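Long-range contacts in putative branched-chain amino acid transport system substrate-binding protein (PDB 3TX6), which probably serves as the periplasmic solute-binding component of an ABC transporter, holding small aromatic acids derived from lignin: residues 99-104 with 145-150; 117-122 with 149-154. One frame throughout, in Å; residues are numbered along the deposited sequence.

Contact 1 (99-104 with 145-150). With ENO (3-(4-hydroxy-phenyl)pyruvic acid), chain D.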
loop_
_atom_site.group_PDB
_atom_site.type_symbol
_atom_site.label_atom_id
_atom_site.label_comp_id
_atom_site.label_asym_id
_atom_site.label_seq_id
_atom_site.Cartn_x
_atom_site.Cartn_y
_atom_site.Cartn_z
ATOM N N LEU A 99 3.611 1.706 5.409
ATOM C CA LEU A 99 3.674 0.873 4.203
ATOM C C LEU A 99 2.327 0.158 3.899
ATOM O O LEU A 99 2.259 -0.642 2.969
ATOM C CB LEU A 99 4.850 -0.101 4.283
ATOM C CG LEU A 99 6.239 0.502 4.487
ATOM C CD1 LEU A 99 7.330 -0.601 4.537
ATOM C CD2 LEU A 99 6.608 1.589 3.459
ATOM N N ALA A 100 1.278 0.505 4.651
ATOM C CA ALA A 100 -0.101 0.077 4.428
ATOM C C ALA A 100 -0.981 1.278 4.634
ATOM O O ALA A 100 -0.605 2.172 5.353
ATOM C CB ALA A 100 -0.515 -1.003 5.410
ATOM N N PRO A 101 -2.084 1.353 3.875
ATOM C CA PRO A 101 -2.982 2.468 4.112
ATOM C C PRO A 101 -3.502 2.317 5.574
ATOM O O PRO A 101 -3.521 1.224 6.175
ATOM C CB PRO A 101 -3.999 2.366 2.992
ATOM C CG PRO A 101 -3.917 1.014 2.467
ATOM C CD PRO A 101 -2.626 0.393 2.911
ATOM N N LEU A 102 -3.730 3.418 6.205
ATOM C CA LEU A 102 -4.341 3.407 7.497
ATOM C C LEU A 102 -5.167 4.687 7.603
ATOM O O LEU A 102 -4.908 5.669 6.867
ATOM C CB LEU A 102 -3.260 3.379 8.603
ATOM C CG LEU A 102 -2.513 4.652 8.908
ATOM C CD1 LEU A 102 -1.883 4.579 10.299
ATOM C CD2 LEU A 102 -1.487 4.885 7.804
ATOM N N PRO A 103 -6.142 4.673 8.512
ATOM C CA PRO A 103 -6.843 5.899 8.832
ATOM C C PRO A 103 -5.896 6.853 9.574
ATOM O O PRO A 103 -5.494 6.579 10.722
ATOM C CB PRO A 103 -7.985 5.428 9.749
ATOM C CG PRO A 103 -8.010 3.940 9.648
ATOM C CD PRO A 103 -6.637 3.522 9.296
ATOM N N ILE A 104 -5.511 7.937 8.909
ATOM C CA ILE A 104 -4.548 8.898 9.489
ATOM C C ILE A 104 -5.382 9.996 10.120
ATOM O O ILE A 104 -5.671 10.999 9.481
ATOM C CB ILE A 104 -3.460 9.454 8.488
ATOM C CG1 ILE A 104 -2.614 8.319 7.937
ATOM C CG2 ILE A 104 -2.457 10.355 9.222
ATOM C CD1 ILE A 104 -1.471 8.701 7.009
ATOM N N ASP A 145 -12.612 -5.409 9.403
ATOM C CA ASP A 145 -11.689 -4.575 10.216
ATOM C C ASP A 145 -11.487 -3.207 9.525
ATOM O O ASP A 145 -12.167 -2.923 8.554
ATOM C CB ASP A 145 -10.386 -5.331 10.512
ATOM C CG ASP A 145 -9.464 -5.499 9.298
ATOM O OD1 ASP A 145 -9.676 -4.893 8.254
ATOM O OD2 ASP A 145 -8.544 -6.326 9.384
ATOM N N SER A 146 -10.555 -2.401 10.019
ATOM C CA SER A 146 -10.396 -1.013 9.566
ATOM C C SER A 146 -10.172 -0.913 8.056
ATOM O O SER A 146 -10.743 -0.038 7.407
ATOM C CB SER A 146 -9.276 -0.307 10.337
ATOM O OG SER A 146 -8.055 -1.021 10.253
ATOM N N TYR A 147 -9.371 -1.815 7.489
ATOM C CA TYR A 147 -9.119 -1.792 6.044
ATOM C C TYR A 147 -10.418 -2.046 5.274
ATOM O O TYR A 147 -10.736 -1.323 4.315
ATOM C CB TYR A 147 -8.063 -2.838 5.643
ATOM C CG TYR A 147 -7.722 -2.837 4.149
ATOM C CD1 TYR A 147 -6.907 -1.845 3.581
ATOM C CD2 TYR A 147 -8.258 -3.807 3.291
ATOM C CE1 TYR A 147 -6.621 -1.845 2.226
ATOM C CE2 TYR A 147 -7.954 -3.813 1.928
ATOM C CZ TYR A 147 -7.166 -2.813 1.389
ATOM O OH TYR A 147 -6.833 -2.775 0.054
ATOM N N GLY A 148 -11.149 -3.091 5.650
ATOM C CA GLY A 148 -12.453 -3.339 5.005
ATOM C C GLY A 148 -13.483 -2.231 5.205
ATOM O O GLY A 148 -14.268 -1.965 4.313
ATOM N N ASP A 149 -13.437 -1.567 6.363
ATOM C CA ASP A 149 -14.279 -0.423 6.647
ATOM C C ASP A 149 -13.911 0.766 5.779
ATOM O O ASP A 149 -14.801 1.435 5.219
ATOM C CB ASP A 149 -14.119 0.011 8.124
ATOM C CG ASP A 149 -14.745 -0.982 9.131
ATOM O OD1 ASP A 149 -15.500 -1.893 8.717
ATOM O OD2 ASP A 149 -14.461 -0.859 10.354
ATOM N N LEU A 150 -12.624 1.073 5.669
ATOM C CA LEU A 150 -12.248 2.229 4.839
ATOM C C LEU A 150 -12.809 2.029 3.416
ATOM O O LEU A 150 -13.332 2.950 2.798
ATOM C CB LEU A 150 -10.755 2.394 4.717
ATOM C CG LEU A 150 -9.999 2.945 5.905
ATOM C CD1 LEU A 150 -8.504 2.629 5.782
ATOM C CD2 LEU A 150 -10.258 4.444 5.996
HETATM O O4 ENO D . -3.451 -2.421 4.182
HETATM C C9 ENO D . -1.243 -2.777 1.606
HETATM C C8 ENO D . -0.627 -1.928 0.710
HETATM C C7 ENO D . -1.348 -1.331 -0.336
HETATM C C6 ENO D . -2.713 -1.535 -0.391
HETATM C C5 ENO D . -3.346 -2.403 0.494
HETATM C C4 ENO D . -2.617 -3.028 1.521
HETATM O O3 ENO D . -0.681 -0.466 -1.194
HETATM C C3 ENO D . -3.271 -4.018 2.442
HETATM C C2 ENO D . -3.738 -3.558 3.770
HETATM C C1 ENO D . -4.425 -4.530 4.608
HETATM O O2 ENO D . -4.773 -4.167 5.751
HETATM O O1 ENO D . -4.666 -5.701 4.185
#
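P101 meets the rim of the Y147 ring across the ligand cleft of a two-lobed periplasmic binding protein. One lobe sends in the loop that follows strand 96-98; the other offers the first turn of helix 146-161. The tight part lies around the bound 3-(4-hydroxy-phenyl)pyruvic acid. P101 puts CG in the plane of the Y147 ring, 3.9 Å from Y147 CE1, and its CD comes within 3.2 Å of the keto oxygen O4 of the ligand. A100 brings CB to the same oxygen. With chi1 at -178°, the Y147 side chain extends away from its own backbone N, which carries the ring into the cleft, where one face lies against ligand atom C2, offset toward the rim. Its hydroxyl bonds to T222, fixing the far end of the ring, while R174 and T79 N are among the groups that hydrogen-bond the ligand. Residues from both lobes thus close on one small molecule, as expected of a closed, liganded binding protein.

Away from the ligand the packing slackens, and P103, S146 and L150 are all partly exposed. S146 reaches P103 CG only with its CB, at 4.5 Å. D145 caps the helix from its N-terminal end: OD1 accepts two weak bonds, from Y147 N and from G148 N, and OD2 forms a salt bridge with R174. On this looser side L150 CD1 lies equally close to CD and CG of P103, 4.1 Å from each, a contact of hydrocarbon alone.

Contact 2 (117-122 with 149-154)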
loop_
_atom_site.group_PDB
_atom_site.type_symbol
_atom_site.label_atom_id
_atom_site.label_comp_id
_atom_site.label_asym_id
_atom_site.label_seq_id
_atom_site.Cartn_x
_atom_site.Cartn_y
_atom_site.Cartn_z
ATOM N N GLN A 117 -1.350 4.380 -1.868
ATOM C CA GLN A 117 -2.382 5.242 -2.307
ATOM C C GLN A 117 -3.568 5.226 -1.321
ATOM O O GLN A 117 -3.970 4.173 -0.849
ATOM C CB GLN A 117 -2.882 4.825 -3.686
ATOM C CG GLN A 117 -1.832 4.969 -4.794
ATOM C CD GLN A 117 -0.810 3.844 -4.857
ATOM O OE1 GLN A 117 -0.906 2.872 -4.112
ATOM N NE2 GLN A 117 0.160 3.958 -5.791
ATOM N N PRO A 118 -4.124 6.419 -1.013
ATOM C CA PRO A 118 -5.300 6.476 -0.162
ATOM C C PRO A 118 -6.483 5.828 -0.808
ATOM O O PRO A 118 -6.622 5.836 -2.044
ATOM C CB PRO A 118 -5.501 7.974 0.069
ATOM C CG PRO A 118 -4.920 8.636 -1.113
ATOM C CD PRO A 118 -3.756 7.747 -1.531
ATOM N N ILE A 119 -7.301 5.189 0.002
ATOM C CA ILE A 119 -8.454 4.484 -0.520
ATOM C C ILE A 119 -9.307 5.317 -1.490
ATOM O O ILE A 119 -9.672 4.779 -2.514
ATOM C CB ILE A 119 -9.285 3.855 0.606
ATOM C CG1 ILE A 119 -8.751 2.471 1.005
ATOM C CG2 ILE A 119 -10.772 3.695 0.239
ATOM C CD1 ILE A 119 -7.327 2.458 1.472
ATOM N N PRO A 120 -9.569 6.622 -1.214
ATOM C CA PRO A 120 -10.454 7.340 -2.164
ATOM C C PRO A 120 -9.885 7.495 -3.552
ATOM O O PRO A 120 -10.662 7.531 -4.501
ATOM C CB PRO A 120 -10.736 8.673 -1.461
ATOM C CG PRO A 120 -10.678 8.277 -0.007
ATOM C CD PRO A 120 -9.512 7.312 0.078
ATOM N N ILE A 121 -8.564 7.565 -3.701
ATOM C CA ILE A 121 -7.976 7.651 -5.023
ATOM C C ILE A 121 -8.200 6.333 -5.766
ATOM O O ILE A 121 -8.553 6.314 -6.954
ATOM C CB ILE A 121 -6.480 8.077 -4.975
ATOM C CG1 ILE A 121 -6.315 9.561 -4.541
ATOM C CG2 ILE A 121 -5.752 7.728 -6.271
ATOM C CD1 ILE A 121 -4.856 10.059 -4.433
HETATM N N MSE A 122 -8.069 5.220 -5.060
HETATM C CA MSE A 122 -8.241 3.910 -5.667
HETATM C C MSE A 122 -9.698 3.597 -5.930
HETATM O O MSE A 122 -10.050 3.065 -6.994
HETATM C CB MSE A 122 -7.480 2.852 -4.824
HETATM C CG MSE A 122 -5.971 3.193 -4.672
HETATM SE SE MSE A 122 -5.134 3.733 -6.311
HETATM C CE MSE A 122 -3.690 2.417 -6.450
ATOM N N ASP A 149 -13.437 -1.567 6.363
ATOM C CA ASP A 149 -14.279 -0.423 6.647
ATOM C C ASP A 149 -13.911 0.766 5.779
ATOM O O ASP A 149 -14.801 1.435 5.219
ATOM C CB ASP A 149 -14.119 0.011 8.124
ATOM C CG ASP A 149 -14.745 -0.982 9.131
ATOM O OD1 ASP A 149 -15.500 -1.893 8.717
ATOM O OD2 ASP A 149 -14.461 -0.859 10.354
ATOM N N LEU A 150 -12.624 1.073 5.669
ATOM C CA LEU A 150 -12.248 2.229 4.839
ATOM C C LEU A 150 -12.809 2.029 3.416
ATOM O O LEU A 150 -13.332 2.950 2.798
ATOM C CB LEU A 150 -10.755 2.394 4.717
ATOM C CG LEU A 150 -9.999 2.945 5.905
ATOM C CD1 LEU A 150 -8.504 2.629 5.782
ATOM C CD2 LEU A 150 -10.258 4.444 5.996
ATOM N N TRP A 151 -12.717 0.817 2.906
ATOM C CA TRP A 151 -13.169 0.528 1.521
ATOM C C TRP A 151 -14.654 0.567 1.390
ATOM O O TRP A 151 -15.195 1.181 0.450
ATOM C CB TRP A 151 -12.607 -0.806 1.071
ATOM C CG TRP A 151 -11.286 -0.621 0.360
ATOM C CD1 TRP A 151 -10.009 -0.979 0.780
ATOM C CD2 TRP A 151 -11.137 -0.051 -0.950
ATOM N NE1 TRP A 151 -9.095 -0.650 -0.167
ATOM C CE2 TRP A 151 -9.728 -0.038 -1.241
ATOM C CE3 TRP A 151 -12.028 0.490 -1.882
ATOM C CZ2 TRP A 151 -9.237 0.416 -2.457
ATOM C CZ3 TRP A 151 -11.510 0.938 -3.083
ATOM C CH2 TRP A 151 -10.151 0.916 -3.359
ATOM N N PHE A 152 -15.340 -0.065 2.335
ATOM C CA PHE A 152 -16.804 0.022 2.320
ATOM C C PHE A 152 -17.290 1.452 2.452
ATOM O O PHE A 152 -18.184 1.846 1.723
ATOM C CB PHE A 152 -17.482 -0.857 3.362
ATOM C CG PHE A 152 -18.973 -0.819 3.270
ATOM C CD1 PHE A 152 -19.627 -1.344 2.156
ATOM C CD2 PHE A 152 -19.718 -0.248 4.275
ATOM C CE1 PHE A 152 -20.999 -1.282 2.051
ATOM C CE2 PHE A 152 -21.093 -0.202 4.185
ATOM C CZ PHE A 152 -21.731 -0.724 3.076
ATOM N N ASN A 153 -16.737 2.212 3.382
ATOM C CA ASN A 153 -17.191 3.566 3.569
ATOM C C ASN A 153 -17.000 4.409 2.312
ATOM O O ASN A 153 -17.844 5.268 1.989
ATOM C CB ASN A 153 -16.471 4.219 4.731
ATOM C CG ASN A 153 -16.836 3.624 6.061
ATOM O OD1 ASN A 153 -17.815 2.885 6.191
ATOM N ND2 ASN A 153 -16.055 3.983 7.077
ATOM N N ASP A 154 -15.906 4.157 1.610
ATOM C CA ASP A 154 -15.627 4.868 0.375
ATOM C C ASP A 154 -16.641 4.469 -0.720
ATOM O O ASP A 154 -17.116 5.336 -1.486
ATOM C CB ASP A 154 -14.181 4.598 -0.094
ATOM C CG ASP A 154 -13.825 5.367 -1.359
ATOM O OD1 ASP A 154 -13.704 6.600 -1.244
ATOM O OD2 ASP A 154 -13.713 4.745 -2.468
#
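I119 lays CG1 over one face of the W151 indole, a CH-pi contact 3.5 Å from the centroid of the five-membered ring and 19° off its normal. The nearest ring atom is W151 NE1, 3.4 Å from I119 CG1, so the methylene sits toward the rim of the indole as a whole. The other branch of I119 goes elsewhere: CG2, anti to the backbone N, runs to D154 CB at 3.5 Å and also meets the backbone oxygen of L150. One branched side chain therefore sits among L150, W151 and D154 of the other helix, with L150 CB adding a looser contact to CG1.

M122 follows one turn later and supports the six-membered end of the indole, its CB 3.6 Å from W151 CH2. The selenium end of this selenomethionine leads away from the helix 146-161 segment, toward H223 and R348. P120 rests CA and CB on the carboxylate of D154, the nearer approach being P120 CA to D154 OD1 at 3.5 Å. That carboxylate is buried and has hydrogen-bonding partners outside the two segments: Y127 at OD2 and Q158 at OD1. Q158 also bonds P120 O, tying the first turn of helix 119-130 to helix 146-161 by a polar link beside the apolar one.

The indole meets the Y147 ring edge to face and touches L126 and Y127 farther along helix 119-130. Helix 146-161 thus lies between helix 119-130 and strand 165-172, where F152 packs on I166, E169 and R171 of that strand.

Overall arrangement
Both contacts use the N-terminal half of helix 146-161 and share L150, which meets P103 in contact 1 and I119 in contact 2. Contact 1 bridges the cleft between the lobes and is partly buried, with the ligand among its packing surfaces. Contact 2 is more deeply buried and larger, 303 against 199 Å², and joins helix to helix with an indole face as its centrepiece. Prolines and a phenol ring around a ligand give way to a branched aliphatic chain, tryptophan and a buried carboxylate. The two touch where P101 CB meets I119 CD1 at 3.7 Å, which brings the cleft loop against the helix-helix interface.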